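Local coordinates for Thiosulfate:glutathione sulfurtransferase (Saccharomyces cerevisiae, PDB 3D1P), which transfers sulfur from thiosulfate to glutathione, giving S-sulfanylglutathione and sulfite, as a step of mitochondrial hydrogen sulfide metabolism, at residues I22-F27 and T119-P123. Numbering follows the deposited sequence. Where two conformers were deposited one is given.
With ACT (acetate ion), chain C.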
ATOM      1  N   ILE A  22      14.303  -4.963  -3.107  1.00 10.95           N
ATOM      2  CA  ILE A  22      13.125  -4.140  -2.970  1.00 11.03           C
ATOM      3  C   ILE A  22      13.336  -3.273  -1.729  1.00  9.32           C
ATOM      4  O   ILE A  22      13.710  -3.767  -0.652  1.00 10.99           O
ATOM      5  CB  ILE A  22      11.873  -4.993  -2.801  1.00 11.59           C
ATOM      6  CG1 ILE A  22      11.610  -5.923  -3.997  1.00 13.57           C
ATOM      7  CG2 ILE A  22      10.671  -4.118  -2.432  1.00 11.49           C
ATOM      8  CD1 ILE A  22      10.683  -7.089  -3.643  1.00 14.59           C
ATOM      9  N   GLN A  23      13.063  -2.019  -1.868  1.00 10.03           N
ATOM     10  CA  GLN A  23      13.165  -1.141  -0.777  1.00  7.97           C
ATOM     11  C   GLN A  23      12.146  -1.535   0.271  1.00  6.39           C
ATOM     12  O   GLN A  23      10.973  -1.713  -0.041  1.00  8.10           O
ATOM     13  CB  GLN A  23      12.866   0.279  -1.245  1.00 10.93           C
ATOM     14  CG  GLN A  23      12.912   1.320  -0.142  1.00 14.01           C
ATOM     15  CD  GLN A  23      14.272   1.481   0.509  1.00 17.14           C
ATOM     16  OE1 GLN A  23      14.461   1.223   1.705  1.00 22.09           O
ATOM     17  NE2 GLN A  23      15.244   1.883  -0.283  1.00 21.70           N
ATOM     18  N   SER A  24      12.573  -1.650   1.514  1.00  6.02           N
ATOM     19  CA  SER A  24      11.724  -1.971   2.625  0.50  5.38           C
ATOM     20  C   SER A  24      11.860  -0.898   3.710  1.00  5.20           C
ATOM     21  O   SER A  24      12.941  -0.321   3.894  1.00  6.34           O
ATOM     22  CB  SER A  24      12.119  -3.316   3.201  0.50  6.73           C
ATOM     23  OG  SER A  24      13.496  -3.328   3.467  0.50  6.31           O
ATOM     24  N   TYR A  25      10.778  -0.685   4.457  1.00  4.90           N
ATOM     25  CA  TYR A  25      10.700   0.381   5.442  1.00  4.36           C
ATOM     26  C   TYR A  25      10.304  -0.164   6.815  1.00  4.30           C
ATOM     27  O   TYR A  25       9.379  -0.981   6.933  1.00  4.70           O
ATOM     28  CB  TYR A  25       9.692   1.421   5.008  1.00  4.48           C
ATOM     29  CG  TYR A  25      10.078   2.110   3.708  1.00  4.25           C
ATOM     30  CD1 TYR A  25      11.276   2.805   3.586  1.00  4.90           C
ATOM     31  CD2 TYR A  25       9.243   2.091   2.626  1.00  5.20           C
ATOM     32  CE1 TYR A  25      11.615   3.475   2.412  1.00  5.78           C
ATOM     33  CE2 TYR A  25       9.568   2.791   1.438  1.00  5.38           C
ATOM     34  CZ  TYR A  25      10.766   3.463   1.339  1.00  5.83           C
ATOM     35  OH  TYR A  25      11.118   4.170   0.224  1.00  7.58           O
ATOM     36  N   SER A  26      10.975   0.325   7.851  1.00  4.64           N
ATOM     37  CA  SER A  26      10.600   0.117   9.241  1.00  4.76           C
ATOM     38  C   SER A  26       9.477   1.055   9.661  1.00  4.12           C
ATOM     39  O   SER A  26       9.111   1.997   8.952  1.00  4.46           O
ATOM     40  CB  SER A  26      11.790   0.414  10.128  1.00  5.25           C
ATOM     41  OG  SER A  26      12.073   1.800  10.053  1.00  5.71           O
ATOM     42  N   PHE A  27       8.988   0.869  10.876  1.00  4.20           N
ATOM     43  CA  PHE A  27       8.030   1.818  11.457  1.00  4.85           C
ATOM     44  C   PHE A  27       8.550   3.259  11.409  1.00  4.15           C
ATOM     45  O   PHE A  27       7.842   4.159  10.975  1.00  4.54           O
ATOM     46  CB  PHE A  27       7.729   1.451  12.913  1.00  4.65           C
ATOM     47  CG  PHE A  27       6.818   2.450  13.553  1.00  4.75           C
ATOM     48  CD1 PHE A  27       5.490   2.567  13.161  1.00  5.63           C
ATOM     49  CD2 PHE A  27       7.274   3.304  14.565  1.00  5.22           C
ATOM     50  CE1 PHE A  27       4.658   3.510  13.708  1.00  6.31           C
ATOM     51  CE2 PHE A  27       6.434   4.228  15.137  1.00  6.95           C
ATOM     52  CZ  PHE A  27       5.105   4.320  14.714  1.00  6.90           C
ATOM     53  N   THR A 119       8.486   0.336  -6.660  1.00  6.94           N
ATOM     54  CA  THR A 119       7.647  -0.258  -5.649  1.00  6.53           C
ATOM     55  C   THR A 119       8.510  -0.626  -4.437  1.00  6.38           C
ATOM     56  O   THR A 119       9.717  -0.896  -4.546  1.00  7.96           O
ATOM     57  CB  THR A 119       6.918  -1.536  -6.120  1.00  7.22           C
ATOM     58  OG1 THR A 119       7.860  -2.556  -6.446  1.00  9.42           O
ATOM     59  CG2 THR A 119       6.037  -1.261  -7.338  1.00  8.55           C
ATOM     60  N   SER A 120       7.867  -0.617  -3.282  1.00  5.51           N
ATOM     61  CA  SER A 120       8.504  -0.826  -2.010  1.00  5.29           C
ATOM     62  C   SER A 120       7.584  -1.588  -1.095  1.00  4.26           C
ATOM     63  O   SER A 120       6.391  -1.739  -1.369  1.00  4.97           O
ATOM     64  CB  SER A 120       8.854   0.516  -1.362  1.00  6.20           C
ATOM     65  OG  SER A 120       9.624   1.295  -2.240  1.00  7.62           O
ATOM     66  N   LEU A 121       8.137  -2.047   0.032  1.00  4.46           N
ATOM     67  CA  LEU A 121       7.367  -2.771   1.051  0.80  4.26           C
ATOM     68  C   LEU A 121       7.452  -2.055   2.385  1.00  4.09           C
ATOM     69  O   LEU A 121       8.495  -1.513   2.761  1.00  5.18           O
ATOM     70  CB  LEU A 121       7.927  -4.163   1.306  0.80  5.48           C
ATOM     71  CG  LEU A 121       7.874  -5.134   0.159  0.80  5.51           C
ATOM     72  CD1 LEU A 121       8.672  -6.395   0.468  0.80  8.67           C
ATOM     73  CD2 LEU A 121       6.437  -5.502  -0.162  0.80  6.72           C
ATOM     74  N   TYR A 122       6.356  -2.133   3.118  1.00  3.94           N
ATOM     75  CA  TYR A 122       6.337  -1.894   4.569  1.00  3.85           C
ATOM     76  C   TYR A 122       6.090  -3.275   5.174  1.00  3.66           C
ATOM     77  O   TYR A 122       4.953  -3.671   5.390  1.00  4.17           O
ATOM     78  CB  TYR A 122       5.241  -0.909   4.955  1.00  3.95           C
ATOM     79  CG  TYR A 122       5.025  -0.696   6.423  1.00  3.68           C
ATOM     80  CD1 TYR A 122       3.810  -0.221   6.879  1.00  4.04           C
ATOM     81  CD2 TYR A 122       6.009  -0.960   7.377  1.00  4.06           C
ATOM     82  CE1 TYR A 122       3.606   0.072   8.207  1.00  4.09           C
ATOM     83  CE2 TYR A 122       5.813  -0.691   8.727  1.00  3.91           C
ATOM     84  CZ  TYR A 122       4.588  -0.183   9.149  1.00  4.07           C
ATOM     85  OH  TYR A 122       4.337   0.123  10.449  1.00  4.47           O
ATOM     86  N   PRO A 123       7.152  -4.074   5.368  1.00  4.14           N
ATOM     87  CA  PRO A 123       6.937  -5.484   5.717  1.00  4.65           C
ATOM     88  C   PRO A 123       6.139  -5.667   7.003  1.00  4.10           C
ATOM     89  O   PRO A 123       5.352  -6.592   7.110  1.00  5.12           O
ATOM     90  CB  PRO A 123       8.370  -6.053   5.807  1.00  6.56           C
ATOM     91  CG  PRO A 123       9.211  -5.055   5.540  1.00 10.08           C
ATOM     92  CD  PRO A 123       8.586  -3.788   5.177  1.00  4.12           C
TER
HETATM   93  C   ACT C 202      14.973   2.167  12.323  1.00 12.34           C
HETATM   94  O   ACT C 202      14.437   2.412  11.195  1.00 18.50           O
HETATM   95  OXT ACT C 202      14.187   2.024  13.296  1.00 22.75           O
HETATM   96  CH3 ACT C 202      16.426   2.061  12.446  1.00 17.60           C
HETATM   97  O   HOH W   1      12.638  -0.888  -4.522  1.00 17.18           O
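Y122 turns the edge of its ring to the backbone of Y25, whose carbonyl O lies near the ring plane, 3.4 Å from CD2; an aromatic C-H, slightly positive, suits that neighbour. With CG anti to the backbone N (chi1 174°), the ring runs alongside F27, and its OH comes in the plane of the F27 ring to 3.8 Å from CD1 while hydrogen-bonding D128. F27 also has aromatic neighbours: its ring stacks with H132 and meets that of W129. The Y25 ring meets S120 obliquely, CE2 lying 3.7 Å from S120 CB; a small serine leaves room for it, and the hydroxyls of Y25 and S120 both hydrogen-bond to OE2 of E93.

Between these side chains the backbones pair in parallel. L121 N donates to Q23 O (2.9 Å, 164° at the hydrogen), whereas the bond from Y25 N to L121 O is more bent, at 134°. L121 O also receives a C-H contact from S24 CA. One step earlier a water takes the place of a direct bond, accepting from Q23 N and donating to T119 O. I22, just before the strand, brings CG2 to 3.9 Å from L121 CG, branched aliphatic groups suited to covering one another, and both reach Q108 of helix 102-112. P123, which has no N-H to offer, sets CD against Y25 O. S26 N-caps helix 27-36, and its OG also donates to an acetate ion, probably from the crystallisation liquor.

Strand 23-24 is thus added at the edge of the parallel rhodanese sheet by few direct backbone bonds, with aromatic packing and a shared carboxylate supplementing them.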